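Local coordinates for succinoglycan biosynthesis protein (Bacillus cereus ATCC 14579, PDB 2QGM), which is of unproven function but belongs to the erythromycin esterase family and is named for a presumed part in succinoglycan biosynthesis, at residues E113-G118 and Y253-A258; I263-T268 and A287-W292; L281-L286 and N307-K312. All coordinates share one frame; numbering follows the deposited sequence.

Following the chain from the N terminus, after strand 108-111 it turns a corner and starts helix 115-127. Contact 1 closes a long loop of 134 residues, about half of them helical, by bringing the start of helix 253-269 back onto that corner. The same helix then pairs with helix 276-297 in contact 2, across only 18 residues. Contact 3 opens on helix 276-297 before contact 2 has closed, so these two cross. Contacts 1 and 2 touch through W255 and A258 against W292, and through W115 against H289. Contact 2 holds the helical hairpin together, while contacts 1 and 3 join its helices to those that follow strands 108-111 and 301-304.

Contact 1 of 3, residues E113-G118 and Y253-A258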
loop_
_atom_site.group_PDB
_atom_site.type_symbol
_atom_site.label_atom_id
_atom_site.label_comp_id
_atom_site.label_asym_id
_atom_site.label_seq_id
_atom_site.Cartn_x
_atom_site.Cartn_y
_atom_site.Cartn_z
ATOM N N GLU A 113 -5.714 -0.936 -2.588
ATOM C CA GLU A 113 -7.147 -1.228 -2.616
ATOM C C GLU A 113 -7.538 -0.923 -4.061
ATOM O O GLU A 113 -6.916 -0.082 -4.709
ATOM C CB GLU A 113 -7.885 -0.304 -1.637
ATOM C CG GLU A 113 -9.416 -0.424 -1.636
ATOM C CD GLU A 113 -9.899 -1.835 -1.376
ATOM O OE1 GLU A 113 -10.251 -2.548 -2.345
ATOM O OE2 GLU A 113 -9.931 -2.237 -0.197
ATOM N N ASP A 114 -8.549 -1.614 -4.570
ATOM C CA ASP A 114 -8.948 -1.420 -5.957
ATOM C C ASP A 114 -9.370 -0.003 -6.327
ATOM O O ASP A 114 -10.011 0.708 -5.547
ATOM C CB ASP A 114 -10.043 -2.415 -6.349
ATOM C CG ASP A 114 -9.589 -3.868 -6.215
ATOM O OD1 ASP A 114 -8.368 -4.130 -6.312
ATOM O OD2 ASP A 114 -10.455 -4.752 -6.026
ATOM N N TRP A 115 -8.991 0.391 -7.538
ATOM C CA TRP A 115 -9.284 1.712 -8.088
ATOM C C TRP A 115 -10.721 2.152 -7.797
ATOM O O TRP A 115 -10.951 3.225 -7.224
ATOM C CB TRP A 115 -9.021 1.695 -9.600
ATOM C CG TRP A 115 -9.262 3.027 -10.235
ATOM C CD1 TRP A 115 -10.423 3.475 -10.781
ATOM C CD2 TRP A 115 -8.343 4.125 -10.284
ATOM N NE1 TRP A 115 -10.291 4.789 -11.166
ATOM C CE2 TRP A 115 -9.022 5.213 -10.872
ATOM C CE3 TRP A 115 -7.007 4.295 -9.885
ATOM C CZ2 TRP A 115 -8.414 6.465 -11.069
ATOM C CZ3 TRP A 115 -6.400 5.539 -10.080
ATOM C CH2 TRP A 115 -7.107 6.605 -10.669
ATOM N N GLY A 116 -11.680 1.309 -8.172
ATOM C CA GLY A 116 -13.086 1.616 -7.951
ATOM C C GLY A 116 -13.462 1.891 -6.506
ATOM O O GLY A 116 -14.248 2.801 -6.218
ATOM N N ASN A 117 -12.924 1.086 -5.597
ATOM C CA ASN A 117 -13.189 1.259 -4.167
ATOM C C ASN A 117 -12.578 2.585 -3.752
ATOM O O ASN A 117 -13.117 3.296 -2.903
ATOM C CB ASN A 117 -12.553 0.125 -3.372
ATOM C CG ASN A 117 -13.334 -1.167 -3.490
ATOM O OD1 ASN A 117 -12.814 -2.251 -3.226
ATOM N ND2 ASN A 117 -14.607 -1.055 -3.866
ATOM N N GLY A 118 -11.452 2.918 -4.374
ATOM C CA GLY A 118 -10.786 4.173 -4.071
ATOM C C GLY A 118 -11.664 5.369 -4.385
ATOM O O GLY A 118 -11.719 6.317 -3.604
ATOM N N TYR A 253 -12.946 15.757 -15.197
ATOM C CA TYR A 253 -12.143 15.203 -16.280
ATOM C C TYR A 253 -10.932 14.401 -15.809
ATOM O O TYR A 253 -10.655 13.316 -16.322
ATOM C CB TYR A 253 -11.675 16.319 -17.214
ATOM C CG TYR A 253 -10.607 15.871 -18.184
ATOM C CD1 TYR A 253 -9.281 16.245 -18.011
ATOM C CD2 TYR A 253 -10.924 15.042 -19.258
ATOM C CE1 TYR A 253 -8.286 15.803 -18.889
ATOM C CE2 TYR A 253 -9.944 14.595 -20.139
ATOM C CZ TYR A 253 -8.624 14.979 -19.950
ATOM O OH TYR A 253 -7.658 14.544 -20.830
ATOM N N ILE A 254 -10.203 14.944 -14.842
ATOM C CA ILE A 254 -9.011 14.276 -14.318
ATOM C C ILE A 254 -9.306 12.842 -13.899
ATOM O O ILE A 254 -8.602 11.915 -14.297
ATOM C CB ILE A 254 -8.442 15.005 -13.087
ATOM C CG1 ILE A 254 -8.024 16.430 -13.471
ATOM C CG2 ILE A 254 -7.242 14.242 -12.540
ATOM C CD1 ILE A 254 -6.918 16.478 -14.497
ATOM N N TRP A 255 -10.348 12.656 -13.096
ATOM C CA TRP A 255 -10.674 11.318 -12.626
ATOM C C TRP A 255 -11.266 10.421 -13.704
ATOM O O TRP A 255 -11.109 9.208 -13.645
ATOM C CB TRP A 255 -11.607 11.384 -11.414
ATOM C CG TRP A 255 -10.910 11.803 -10.155
ATOM C CD1 TRP A 255 -10.963 13.034 -9.556
ATOM C CD2 TRP A 255 -10.020 11.007 -9.351
ATOM N NE1 TRP A 255 -10.161 13.049 -8.436
ATOM C CE2 TRP A 255 -9.575 11.820 -8.287
ATOM C CE3 TRP A 255 -9.562 9.687 -9.429
ATOM C CZ2 TRP A 255 -8.690 11.361 -7.307
ATOM C CZ3 TRP A 255 -8.674 9.221 -8.454
ATOM C CH2 TRP A 255 -8.250 10.061 -7.403
ATOM N N ALA A 256 -11.941 11.007 -14.687
ATOM C CA ALA A 256 -12.511 10.209 -15.772
ATOM C C ALA A 256 -11.366 9.665 -16.625
ATOM O O ALA A 256 -11.346 8.480 -16.977
ATOM C CB ALA A 256 -13.444 11.057 -16.621
ATOM N N LYS A 257 -10.415 10.533 -16.963
ATOM C CA LYS A 257 -9.263 10.121 -17.757
ATOM C C LYS A 257 -8.473 9.042 -17.013
ATOM O O LYS A 257 -8.078 8.026 -17.593
ATOM C CB LYS A 257 -8.347 11.320 -18.033
ATOM C CG LYS A 257 -7.030 10.960 -18.721
ATOM C CD LYS A 257 -6.144 12.195 -18.941
ATOM C CE LYS A 257 -4.880 11.822 -19.714
ATOM N NZ LYS A 257 -3.999 12.994 -20.007
ATOM N N ALA A 258 -8.254 9.262 -15.720
ATOM C CA ALA A 258 -7.496 8.324 -14.894
ATOM C C ALA A 258 -8.171 6.967 -14.814
ATOM O O ALA A 258 -7.502 5.935 -14.853
ATOM C CB ALA A 258 -7.309 8.892 -13.492
#
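W115 carries its CG anti to the backbone N (chi1 -178°), and W255 swings its CG beside its own backbone N (chi1 -75°); these two torsions bring the benzo halves of both indoles together, although neither CB is aimed straight across. CH2 of W115 comes within 3.8 Å of CZ3 of W255, and CE3 of W255 is equally near CZ2 of W115. The rings meet at a slant, with six-membered centroids 5.7 Å apart and planes inclined at 49°. A258 completes the contact: its CB lies 3.6 Å from CZ2 of W115 and equally close to CH2. The carbonyl oxygen of A258 stands over the rim of one face of the W115 ring, 3.9 Å above its plane.

The corner that presents W115 directly follows strand 108-111, and W115 itself opens helix 115-127. W255 also reaches strand 166-171, while its ring meets W292 edge-to-face.

Between the two segments the grip is therefore carbon against carbon, governed by shape and dispersion. The buried indole N-H of W115 is satisfied just beyond, at T259 OG1, which is also hydrogen-bonded to the carbonyl of W255, so a polar link runs alongside the apolar one.

Contact 2 of 3, residues I263-T268 and A287-W292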
loop_
_atom_site.group_PDB
_atom_site.type_symbol
_atom_site.label_atom_id
_atom_site.label_comp_id
_atom_site.label_asym_id
_atom_site.label_seq_id
_atom_site.Cartn_x
_atom_site.Cartn_y
_atom_site.Cartn_z
ATOM N N ILE A 263 -8.739 1.198 -16.566
ATOM C CA ILE A 263 -9.432 0.142 -17.280
ATOM C C ILE A 263 -8.493 -0.425 -18.351
ATOM O O ILE A 263 -8.441 -1.638 -18.560
ATOM C CB ILE A 263 -10.734 0.684 -17.891
ATOM C CG1 ILE A 263 -11.709 1.010 -16.750
ATOM C CG2 ILE A 263 -11.332 -0.328 -18.864
ATOM C CD1 ILE A 263 -12.935 1.809 -17.150
ATOM N N GLU A 264 -7.737 0.448 -19.016
ATOM C CA GLU A 264 -6.785 -0.014 -20.025
ATOM C C GLU A 264 -5.721 -0.861 -19.329
ATOM O O GLU A 264 -5.379 -1.948 -19.794
ATOM C CB GLU A 264 -6.104 1.161 -20.731
ATOM C CG GLU A 264 -5.150 0.724 -21.845
ATOM C CD GLU A 264 -4.384 1.883 -22.456
ATOM O OE1 GLU A 264 -4.998 2.944 -22.670
ATOM O OE2 GLU A 264 -3.175 1.732 -22.733
ATOM N N LYS A 265 -5.198 -0.361 -18.210
ATOM C CA LYS A 265 -4.182 -1.091 -17.454
ATOM C C LYS A 265 -4.671 -2.490 -17.086
ATOM O O LYS A 265 -3.950 -3.466 -17.245
ATOM C CB LYS A 265 -3.815 -0.332 -16.167
ATOM C CG LYS A 265 -3.037 0.957 -16.382
ATOM C CD LYS A 265 -2.666 1.591 -15.044
ATOM C CE LYS A 265 -1.824 2.851 -15.210
ATOM N NZ LYS A 265 -2.537 3.932 -15.929
ATOM N N PHE A 266 -5.902 -2.583 -16.595
ATOM C CA PHE A 266 -6.466 -3.870 -16.209
ATOM C C PHE A 266 -6.482 -4.875 -17.375
ATOM O O PHE A 266 -6.071 -6.024 -17.219
ATOM C CB PHE A 266 -7.881 -3.653 -15.643
ATOM C CG PHE A 266 -8.555 -4.913 -15.167
ATOM C CD1 PHE A 266 -9.311 -5.693 -16.039
ATOM C CD2 PHE A 266 -8.456 -5.308 -13.831
ATOM C CE1 PHE A 266 -9.965 -6.849 -15.586
ATOM C CE2 PHE A 266 -9.101 -6.455 -13.375
ATOM C CZ PHE A 266 -9.859 -7.226 -14.254
ATOM N N THR A 267 -6.941 -4.434 -18.543
ATOM C CA THR A 267 -7.008 -5.307 -19.719
ATOM C C THR A 267 -5.630 -5.627 -20.297
ATOM O O THR A 267 -5.461 -6.623 -21.006
ATOM C CB THR A 267 -7.876 -4.673 -20.831
ATOM O OG1 THR A 267 -7.270 -3.454 -21.277
ATOM C CG2 THR A 267 -9.280 -4.385 -20.310
ATOM N N THR A 268 -4.648 -4.782 -19.998
ATOM C CA THR A 268 -3.286 -4.983 -20.495
ATOM C C THR A 268 -2.532 -5.950 -19.584
ATOM O O THR A 268 -1.776 -6.806 -20.043
ATOM C CB THR A 268 -2.510 -3.648 -20.557
ATOM O OG1 THR A 268 -3.208 -2.733 -21.409
ATOM C CG2 THR A 268 -1.102 -3.871 -21.098
ATOM N N ALA A 287 2.769 1.321 -9.027
ATOM C CA ALA A 287 3.713 2.430 -9.030
ATOM C C ALA A 287 3.213 3.579 -9.888
ATOM O O ALA A 287 3.294 4.742 -9.485
ATOM C CB ALA A 287 5.076 1.960 -9.524
ATOM N N ASP A 288 2.702 3.262 -11.075
ATOM C CA ASP A 288 2.194 4.296 -11.969
ATOM C C ASP A 288 1.091 5.091 -11.280
ATOM O O ASP A 288 1.075 6.317 -11.326
ATOM C CB ASP A 288 1.626 3.684 -13.254
ATOM C CG ASP A 288 2.697 3.111 -14.163
ATOM O OD1 ASP A 288 3.890 3.466 -14.012
ATOM O OD2 ASP A 288 2.329 2.305 -15.039
ATOM N N HIS A 289 0.164 4.390 -10.640
ATOM C CA HIS A 289 -0.923 5.083 -9.967
ATOM C C HIS A 289 -0.430 5.986 -8.842
ATOM O O HIS A 289 -0.927 7.101 -8.680
ATOM C CB HIS A 289 -1.950 4.078 -9.449
ATOM C CG HIS A 289 -2.879 3.581 -10.514
ATOM N ND1 HIS A 289 -3.569 2.392 -10.408
ATOM C CD2 HIS A 289 -3.242 4.121 -11.702
ATOM C CE1 HIS A 289 -4.317 2.222 -11.483
ATOM N NE2 HIS A 289 -4.139 3.256 -12.285
ATOM N N ALA A 290 0.558 5.523 -8.083
ATOM C CA ALA A 290 1.097 6.332 -6.993
ATOM C C ALA A 290 1.710 7.627 -7.532
ATOM O O ALA A 290 1.494 8.710 -6.977
ATOM C CB ALA A 290 2.135 5.544 -6.235
HETATM N N MSE A 291 2.474 7.507 -8.616
HETATM C CA MSE A 291 3.104 8.663 -9.235
HETATM C C MSE A 291 2.085 9.538 -9.944
HETATM O O MSE A 291 2.254 10.750 -10.017
HETATM C CB MSE A 291 4.212 8.203 -10.187
HETATM C CG MSE A 291 5.401 7.668 -9.393
HETATM SE SE MSE A 291 6.927 7.072 -10.417
HETATM C CE MSE A 291 7.396 8.748 -11.268
ATOM N N TRP A 292 1.018 8.935 -10.458
ATOM C CA TRP A 292 -0.008 9.726 -11.116
ATOM C C TRP A 292 -0.633 10.663 -10.074
ATOM O O TRP A 292 -0.932 11.816 -10.357
ATOM C CB TRP A 292 -1.099 8.832 -11.711
ATOM C CG TRP A 292 -2.337 9.597 -12.065
ATOM C CD1 TRP A 292 -2.565 10.317 -13.203
ATOM C CD2 TRP A 292 -3.493 9.766 -11.241
ATOM N NE1 TRP A 292 -3.797 10.925 -13.137
ATOM C CE2 TRP A 292 -4.390 10.603 -11.936
ATOM C CE3 TRP A 292 -3.862 9.291 -9.973
ATOM C CZ2 TRP A 292 -5.632 10.982 -11.411
ATOM C CZ3 TRP A 292 -5.096 9.664 -9.449
ATOM C CH2 TRP A 292 -5.965 10.503 -10.170
HETATM O O HOH W 1 -4.864 5.040 -14.313
#
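One water is gripped from both helices: NE2 of H289 lies 2.8 Å from it, and NZ of K265 donates to it over 3.0 Å. The water sits at the edge of the imidazole, in the ring plane, and so bridges two side chains whose nitrogens do not bond each other directly.

K265 points its CB at the neighbouring helix and runs extended through CE, then bends at the last torsion (chi4 63°), which turns the ammonium group to the water. The methylenes meanwhile lie against the ring: CD is 3.5 Å from NE2 of H289, an oblique approach in which the two side chains pass each other in opposite directions. Further along, CE of K265 lies 4.1 Å from CB of D288, a looser contact.

Both segments belong to consecutive helices, 253-269 and 276-297, which run in broadly opposite directions, clearly inclined to each other, as a helical hairpin beside the central sheet. H289 is fixed at its other nitrogen, since ND1 is hydrogen-bonded to the carbonyl of L170 on strand 166-171, and its ring meets that of W115. D288 has its own strong partner, a salt bridge from OD1 to R331 of helix 324-332.

With NZ of K265 5.2 Å from OD2 of D288, the opposite charges may attract weakly, D288 being paired with R331. The bridging water solvates the ammonium, with D288 at longer range. Whichever way the proton lies between NE2 and the water, the nearness of the lysine would probably weigh against a second positive charge on the imidazole.

Contact 3 of 3, residues L281-L286 and N307-K312; sequences LHEQYL and NIHIAK
H309 points its CB toward helix 276-297, where that atom lies 4.1 Å from OE1 of E283; CG comes a little nearer to the same oxygen. ND1 makes the decisive contact, donating to OE1 of E283 over 2.7 Å in a nearly straight bond (165°). The acceptor lies in the imidazole plane and is reached on its syn side. Next round the ring, at its tip, CE1 is 3.2 Å from OE2 of E283, so the carboxylate lies along this edge of the imidazole, the two planes only 24° apart. The ring also meets that of Y320 edge-to-face.

The site stands at the C-terminal ends of parallel strands of the central sheet: helix 307-310 follows strand 301-304 directly. Active sites of alpha/beta proteins commonly occupy this edge, and a role of this kind is possible in this family.

The bend of E283 at chi2 (-54°) helps turn its carboxylate toward H309, and the group is held at both oxygens. OE2 accepts from ND1 of H282 at 2.7 Å, a donor standing above the carboxylate plane although OE2 lies in the plane of the H282 ring. OE1 also receives the backbone N of A324. The far nitrogen of H282, NE2, is hydrogen-bonded to D171, extending the chain of polar groups to strand 166-171. A methyl, CD1 of L286, packs obliquely 3.8 Å from ND1 of H309.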
loop_
_atom_site.group_PDB
_atom_site.type_symbol
_atom_site.label_atom_id
_atom_site.label_comp_id
_atom_site.label_asym_id
_atom_site.label_seq_id
_atom_site.Cartn_x
_atom_site.Cartn_y
_atom_site.Cartn_z
ATOM N N LEU A 281 3.491 -6.496 -14.504
ATOM C CA LEU A 281 2.606 -5.420 -14.941
ATOM C C LEU A 281 1.797 -4.896 -13.760
ATOM O O LEU A 281 1.630 -3.687 -13.594
ATOM C CB LEU A 281 1.673 -5.902 -16.056
ATOM C CG LEU A 281 2.314 -6.096 -17.438
ATOM C CD1 LEU A 281 1.356 -6.856 -18.335
ATOM C CD2 LEU A 281 2.681 -4.748 -18.062
ATOM N N HIS A 282 1.297 -5.801 -12.930
ATOM C CA HIS A 282 0.524 -5.389 -11.769
ATOM C C HIS A 282 1.314 -4.425 -10.879
ATOM O O HIS A 282 0.792 -3.379 -10.472
ATOM C CB HIS A 282 0.099 -6.610 -10.952
ATOM C CG HIS A 282 -0.619 -6.262 -9.684
ATOM N ND1 HIS A 282 0.028 -6.143 -8.474
ATOM C CD2 HIS A 282 -1.924 -5.989 -9.448
ATOM C CE1 HIS A 282 -0.852 -5.813 -7.542
ATOM N NE2 HIS A 282 -2.040 -5.714 -8.106
ATOM N N GLU A 283 2.565 -4.773 -10.579
ATOM C CA GLU A 283 3.400 -3.922 -9.720
ATOM C C GLU A 283 3.736 -2.606 -10.421
ATOM O O GLU A 283 3.793 -1.543 -9.794
ATOM C CB GLU A 283 4.679 -4.667 -9.318
ATOM C CG GLU A 283 4.434 -5.948 -8.518
ATOM C CD GLU A 283 3.570 -5.729 -7.277
ATOM O OE1 GLU A 283 3.997 -5.001 -6.353
ATOM O OE2 GLU A 283 2.461 -6.294 -7.228
ATOM N N GLN A 284 3.951 -2.690 -11.727
ATOM C CA GLN A 284 4.253 -1.528 -12.544
ATOM C C GLN A 284 3.099 -0.520 -12.390
ATOM O O GLN A 284 3.324 0.661 -12.126
ATOM C CB GLN A 284 4.381 -1.986 -13.996
ATOM C CG GLN A 284 5.063 -1.051 -14.963
ATOM C CD GLN A 284 5.417 -1.791 -16.243
ATOM O OE1 GLN A 284 6.106 -2.815 -16.202
ATOM N NE2 GLN A 284 4.944 -1.286 -17.380
ATOM N N TYR A 285 1.870 -1.005 -12.530
ATOM C CA TYR A 285 0.698 -0.155 -12.421
ATOM C C TYR A 285 0.466 0.401 -11.021
ATOM O O TYR A 285 -0.043 1.515 -10.871
ATOM C CB TYR A 285 -0.539 -0.901 -12.933
ATOM C CG TYR A 285 -0.415 -1.263 -14.399
ATOM C CD1 TYR A 285 0.361 -0.485 -15.258
ATOM C CD2 TYR A 285 -1.087 -2.357 -14.934
ATOM C CE1 TYR A 285 0.465 -0.790 -16.619
ATOM C CE2 TYR A 285 -0.990 -2.672 -16.293
ATOM C CZ TYR A 285 -0.213 -1.881 -17.128
ATOM O OH TYR A 285 -0.121 -2.171 -18.476
ATOM N N LEU A 286 0.830 -0.349 -9.985
ATOM C CA LEU A 286 0.668 0.187 -8.637
ATOM C C LEU A 286 1.529 1.444 -8.557
ATOM O O LEU A 286 1.083 2.491 -8.081
ATOM C CB LEU A 286 1.146 -0.806 -7.581
ATOM C CG LEU A 286 0.258 -2.019 -7.312
ATOM C CD1 LEU A 286 0.903 -2.866 -6.214
ATOM C CD2 LEU A 286 -1.143 -1.563 -6.877
ATOM N N ASN A 307 4.316 -4.880 3.266
ATOM C CA ASN A 307 5.772 -4.730 3.184
ATOM C C ASN A 307 6.248 -5.159 1.803
ATOM O O ASN A 307 7.099 -4.520 1.193
ATOM C CB ASN A 307 6.481 -5.633 4.197
ATOM C CG ASN A 307 6.571 -5.027 5.582
ATOM O OD1 ASN A 307 6.311 -3.839 5.784
ATOM N ND2 ASN A 307 6.976 -5.846 6.550
ATOM N N ILE A 308 5.709 -6.273 1.327
ATOM C CA ILE A 308 6.092 -6.814 0.029
ATOM C C ILE A 308 6.051 -5.805 -1.120
ATOM O O ILE A 308 6.975 -5.746 -1.934
ATOM C CB ILE A 308 5.190 -8.008 -0.336
ATOM C CG1 ILE A 308 5.446 -9.165 0.628
ATOM C CG2 ILE A 308 5.412 -8.405 -1.796
ATOM C CD1 ILE A 308 6.840 -9.753 0.550
ATOM N N HIS A 309 4.984 -5.015 -1.184
ATOM C CA HIS A 309 4.820 -4.048 -2.262
ATOM C C HIS A 309 5.591 -2.739 -2.134
ATOM O O HIS A 309 5.942 -2.136 -3.144
ATOM C CB HIS A 309 3.327 -3.752 -2.463
ATOM C CG HIS A 309 2.528 -4.955 -2.852
ATOM N ND1 HIS A 309 2.613 -5.534 -4.098
ATOM C CD2 HIS A 309 1.659 -5.714 -2.140
ATOM C CE1 HIS A 309 1.830 -6.599 -4.140
ATOM N NE2 HIS A 309 1.242 -6.728 -2.963
ATOM N N ILE A 310 5.859 -2.291 -0.910
ATOM C CA ILE A 310 6.590 -1.041 -0.742
ATOM C C ILE A 310 8.110 -1.208 -0.699
ATOM O O ILE A 310 8.849 -0.238 -0.888
ATOM C CB ILE A 310 6.117 -0.268 0.529
ATOM C CG1 ILE A 310 6.418 -1.063 1.795
ATOM C CG2 ILE A 310 4.627 0.034 0.422
ATOM C CD1 ILE A 310 7.746 -0.706 2.445
ATOM N N ALA A 311 8.574 -2.438 -0.479
ATOM C CA ALA A 311 10.008 -2.741 -0.390
ATOM C C ALA A 311 10.838 -2.359 -1.610
ATOM O O ALA A 311 10.363 -2.389 -2.742
ATOM C CB ALA A 311 10.200 -4.230 -0.098
ATOM N N LYS A 312 12.094 -2.016 -1.358
ATOM C CA LYS A 312 13.010 -1.637 -2.417
ATOM C C LYS A 312 13.421 -2.849 -3.246
ATOM O O LYS A 312 13.784 -2.716 -4.420
ATOM C CB LYS A 312 14.256 -0.983 -1.818
ATOM C CG LYS A 312 13.958 0.292 -1.057
ATOM C CD LYS A 312 15.213 0.902 -0.462
ATOM C CE LYS A 312 15.715 0.114 0.740
ATOM N NZ LYS A 312 16.916 0.760 1.358
#